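Local coordinates for protein chaperone SycD (Chlamydia pneumoniae, PDB 4NRH) that binds the gatekeeper protein CopN and, within that complex, probably directs translocator secretion as a type III secretion chaperone of the LcrH/SycD family, at residues K95-L100 / A113-G118. Residues are numbered along the deposited sequence; the frame is centred on the assembly and turned at random.
Sequences KFWFSL and ALHAYG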
ATOM      1  N   LYS D  95     -24.236  -7.019 -10.766  1.00 33.95           N
ATOM      2  CA  LYS D  95     -23.689  -8.075 -11.612  1.00 41.53           C
ATOM      3  C   LYS D  95     -22.232  -8.380 -11.266  1.00 42.29           C
ATOM      4  O   LYS D  95     -21.733  -9.461 -11.575  1.00 47.89           O
ATOM      5  CB  LYS D  95     -23.824  -7.713 -13.093  1.00 39.30           C
ATOM      6  CG  LYS D  95     -22.879  -6.636 -13.587  1.00 42.77           C
ATOM      7  CD  LYS D  95     -23.100  -6.387 -15.072  1.00 44.82           C
ATOM      8  CE  LYS D  95     -22.107  -5.380 -15.628  1.00 40.32           C
ATOM      9  NZ  LYS D  95     -22.326  -5.137 -17.081  1.00 35.69           N
ATOM     10  N   PHE D  96     -21.552  -7.430 -10.630  1.00 37.78           N
ATOM     11  CA  PHE D  96     -20.186  -7.666 -10.167  1.00 40.49           C
ATOM     12  C   PHE D  96     -20.192  -8.703  -9.049  1.00 34.06           C
ATOM     13  O   PHE D  96     -19.428  -9.667  -9.076  1.00 37.84           O
ATOM     14  CB  PHE D  96     -19.529  -6.373  -9.672  1.00 29.88           C
ATOM     15  CG  PHE D  96     -19.237  -5.372 -10.758  1.00 34.47           C
ATOM     16  CD1 PHE D  96     -19.439  -5.685 -12.094  1.00 31.48           C
ATOM     17  CD2 PHE D  96     -18.743  -4.116 -10.439  1.00 31.28           C
ATOM     18  CE1 PHE D  96     -19.169  -4.762 -13.087  1.00 30.38           C
ATOM     19  CE2 PHE D  96     -18.470  -3.189 -11.428  1.00 30.43           C
ATOM     20  CZ  PHE D  96     -18.682  -3.512 -12.753  1.00 32.33           C
ATOM     21  N   TRP D  97     -21.066  -8.493  -8.071  1.00 35.80           N
ATOM     22  CA  TRP D  97     -21.236  -9.428  -6.964  1.00 37.87           C
ATOM     23  C   TRP D  97     -21.760 -10.785  -7.430  1.00 43.81           C
ATOM     24  O   TRP D  97     -21.360 -11.826  -6.908  1.00 46.18           O
ATOM     25  CB  TRP D  97     -22.191  -8.845  -5.922  1.00 38.48           C
ATOM     26  CG  TRP D  97     -21.584  -7.799  -5.042  1.00 35.86           C
ATOM     27  CD1 TRP D  97     -21.717  -6.447  -5.160  1.00 35.20           C
ATOM     28  CD2 TRP D  97     -20.770  -8.022  -3.885  1.00 45.42           C
ATOM     29  NE1 TRP D  97     -21.028  -5.813  -4.155  1.00 39.56           N
ATOM     30  CE2 TRP D  97     -20.436  -6.759  -3.359  1.00 43.68           C
ATOM     31  CE3 TRP D  97     -20.287  -9.168  -3.245  1.00 49.60           C
ATOM     32  CZ2 TRP D  97     -19.647  -6.610  -2.221  1.00 42.77           C
ATOM     33  CZ3 TRP D  97     -19.500  -9.018  -2.119  1.00 50.72           C
ATOM     34  CH2 TRP D  97     -19.186  -7.748  -1.620  1.00 48.58           C
ATOM     35  N   PHE D  98     -22.658 -10.766  -8.409  1.00 41.45           N
ATOM     36  CA  PHE D  98     -23.290 -11.989  -8.891  1.00 34.67           C
ATOM     37  C   PHE D  98     -22.268 -12.873  -9.596  1.00 38.69           C
ATOM     38  O   PHE D  98     -22.212 -14.082  -9.365  1.00 43.69           O
ATOM     39  CB  PHE D  98     -24.450 -11.662  -9.835  1.00 33.06           C
ATOM     40  CG  PHE D  98     -25.525 -12.715  -9.868  1.00 46.12           C
ATOM     41  CD1 PHE D  98     -25.409 -13.873  -9.117  1.00 44.21           C
ATOM     42  CD2 PHE D  98     -26.652 -12.544 -10.655  1.00 56.32           C
ATOM     43  CE1 PHE D  98     -26.397 -14.840  -9.148  1.00 51.24           C
ATOM     44  CE2 PHE D  98     -27.644 -13.508 -10.691  1.00 52.14           C
ATOM     45  CZ  PHE D  98     -27.516 -14.656  -9.936  1.00 49.33           C
ATOM     46  N   SER D  99     -21.463 -12.261 -10.456  1.00 32.08           N
ATOM     47  CA  SER D  99     -20.415 -12.981 -11.166  1.00 41.44           C
ATOM     48  C   SER D  99     -19.322 -13.443 -10.208  1.00 40.75           C
ATOM     49  O   SER D  99     -18.706 -14.489 -10.414  1.00 45.89           O
ATOM     50  CB  SER D  99     -19.821 -12.105 -12.270  1.00 45.12           C
ATOM     51  OG  SER D  99     -20.784 -11.831 -13.274  1.00 40.68           O
ATOM     52  N   LEU D 100     -19.081 -12.656  -9.162  1.00 44.14           N
ATOM     53  CA  LEU D 100     -18.135 -13.043  -8.122  1.00 40.95           C
ATOM     54  C   LEU D 100     -18.663 -14.264  -7.378  1.00 47.30           C
ATOM     55  O   LEU D 100     -17.919 -15.200  -7.088  1.00 49.11           O
ATOM     56  CB  LEU D 100     -17.889 -11.886  -7.150  1.00 34.50           C
ATOM     57  CG  LEU D 100     -17.059 -12.203  -5.902  1.00 40.07           C
ATOM     58  CD1 LEU D 100     -15.713 -12.810  -6.280  1.00 39.18           C
ATOM     59  CD2 LEU D 100     -16.870 -10.961  -5.044  1.00 39.59           C
ATOM     60  N   ALA D 113     -19.226 -17.495  -1.459  1.00 51.59           N
ATOM     61  CA  ALA D 113     -20.193 -17.441  -2.550  1.00 48.97           C
ATOM     62  C   ALA D 113     -21.552 -16.993  -2.027  1.00 53.25           C
ATOM     63  O   ALA D 113     -22.248 -16.204  -2.668  1.00 49.92           O
ATOM     64  CB  ALA D 113     -20.305 -18.793  -3.235  1.00 53.99           C
ATOM     65  N   LEU D 114     -21.921 -17.511  -0.860  1.00 58.15           N
ATOM     66  CA  LEU D 114     -23.171 -17.147  -0.201  1.00 47.49           C
ATOM     67  C   LEU D 114     -23.245 -15.653   0.095  1.00 51.69           C
ATOM     68  O   LEU D 114     -24.274 -15.017  -0.131  1.00 41.14           O
ATOM     69  CB  LEU D 114     -23.335 -17.942   1.096  1.00 46.69           C
ATOM     70  CG  LEU D 114     -23.814 -19.384   0.946  1.00 57.97           C
ATOM     71  CD1 LEU D 114     -23.528 -20.177   2.210  1.00 58.76           C
ATOM     72  CD2 LEU D 114     -25.296 -19.405   0.619  1.00 60.07           C
ATOM     73  N   HIS D 115     -22.149 -15.102   0.609  1.00 47.11           N
ATOM     74  CA  HIS D 115     -22.077 -13.680   0.926  1.00 44.76           C
ATOM     75  C   HIS D 115     -22.284 -12.810  -0.311  1.00 43.55           C
ATOM     76  O   HIS D 115     -23.011 -11.818  -0.264  1.00 49.29           O
ATOM     77  CB  HIS D 115     -20.735 -13.343   1.579  1.00 43.70           C
ATOM     78  CG  HIS D 115     -20.526 -11.879   1.801  1.00 55.67           C
ATOM     79  ND1 HIS D 115     -19.589 -11.145   1.101  1.00 59.51           N
ATOM     80  CD2 HIS D 115     -21.134 -11.006   2.639  1.00 55.63           C
ATOM     81  CE1 HIS D 115     -19.628  -9.888   1.503  1.00 62.80           C
ATOM     82  NE2 HIS D 115     -20.558  -9.777   2.437  1.00 61.99           N
ATOM     83  N   ALA D 116     -21.642 -13.189  -1.412  1.00 46.91           N
ATOM     84  CA  ALA D 116     -21.745 -12.436  -2.658  1.00 45.96           C
ATOM     85  C   ALA D 116     -23.165 -12.487  -3.215  1.00 45.49           C
ATOM     86  O   ALA D 116     -23.687 -11.481  -3.701  1.00 45.77           O
ATOM     87  CB  ALA D 116     -20.751 -12.967  -3.682  1.00 34.40           C
ATOM     88  N   TYR D 117     -23.783 -13.663  -3.145  1.00 45.80           N
ATOM     89  CA  TYR D 117     -25.176 -13.830  -3.553  1.00 46.54           C
ATOM     90  C   TYR D 117     -26.108 -12.981  -2.693  1.00 41.42           C
ATOM     91  O   TYR D 117     -27.060 -12.382  -3.196  1.00 41.55           O
ATOM     92  CB  TYR D 117     -25.591 -15.301  -3.471  1.00 45.30           C
ATOM     93  CG  TYR D 117     -25.008 -16.177  -4.557  1.00 44.91           C
ATOM     94  CD1 TYR D 117     -24.751 -15.671  -5.824  1.00 37.99           C
ATOM     95  CD2 TYR D 117     -24.727 -17.516  -4.316  1.00 48.94           C
ATOM     96  CE1 TYR D 117     -24.223 -16.472  -6.820  1.00 43.75           C
ATOM     97  CE2 TYR D 117     -24.201 -18.324  -5.305  1.00 49.36           C
ATOM     98  CZ  TYR D 117     -23.951 -17.799  -6.554  1.00 50.87           C
ATOM     99  OH  TYR D 117     -23.427 -18.606  -7.537  1.00 50.61           O
ATOM    100  N   GLY D 118     -25.827 -12.939  -1.394  1.00 42.20           N
ATOM    101  CA  GLY D 118     -26.627 -12.169  -0.458  1.00 39.67           C
ATOM    102  C   GLY D 118     -26.584 -10.680  -0.740  1.00 44.43           C
ATOM    103  O   GLY D 118     -27.598  -9.992  -0.636  1.00 46.51           O
TER
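Trp97 NE1 is hydrogen-bonded to the carbonyl O of Pro91, which ties down the pyrrole end of the indole while its benzo rim reaches over to Ala116 and His115. Trp97 CE3 lies 3.6 Å from Ala116 CA, and the Ala116 methyl meets the indole edge in its plane. Ala116 CB also rests 3.5 Å from Trp97 O. Alanine's small side chain lets the backbones come close here, the CA atoms of Trp97 and Ala116 being 5.3 Å apart. One turn along, Leu100 CG closes on Ala116 CB at 4.4 Å. Next to the alanine in sequence, His115 brings CE1 to 3.7 Å from Trp97 CZ3, the two ring planes being inclined at 81°. Phe98 has its CB directed away from the partner helix, but CG anti to the backbone N (chi1 -153°) brings the ring back beside Tyr117. Phe98 CE1 meets Tyr117 CE1 at 3.6 Å, neither ring lying over the other's face, with the planes nearly perpendicular. Tyr117 OH is held by a hydrogen bond with His105 ND1, farther along helix 94-106. The axes of segments 95-100 and 113-118 approach to 7.9 Å and run roughly antiparallel, at 156°, in the helical hairpin of a tetratricopeptide repeat. Helix 76-89 packs against this hairpin through Trp97 and Leu100, which touch Val87 and Phe83, and helix 129-140 through Phe98 and Tyr117, which reach Tyr133 and Cys137.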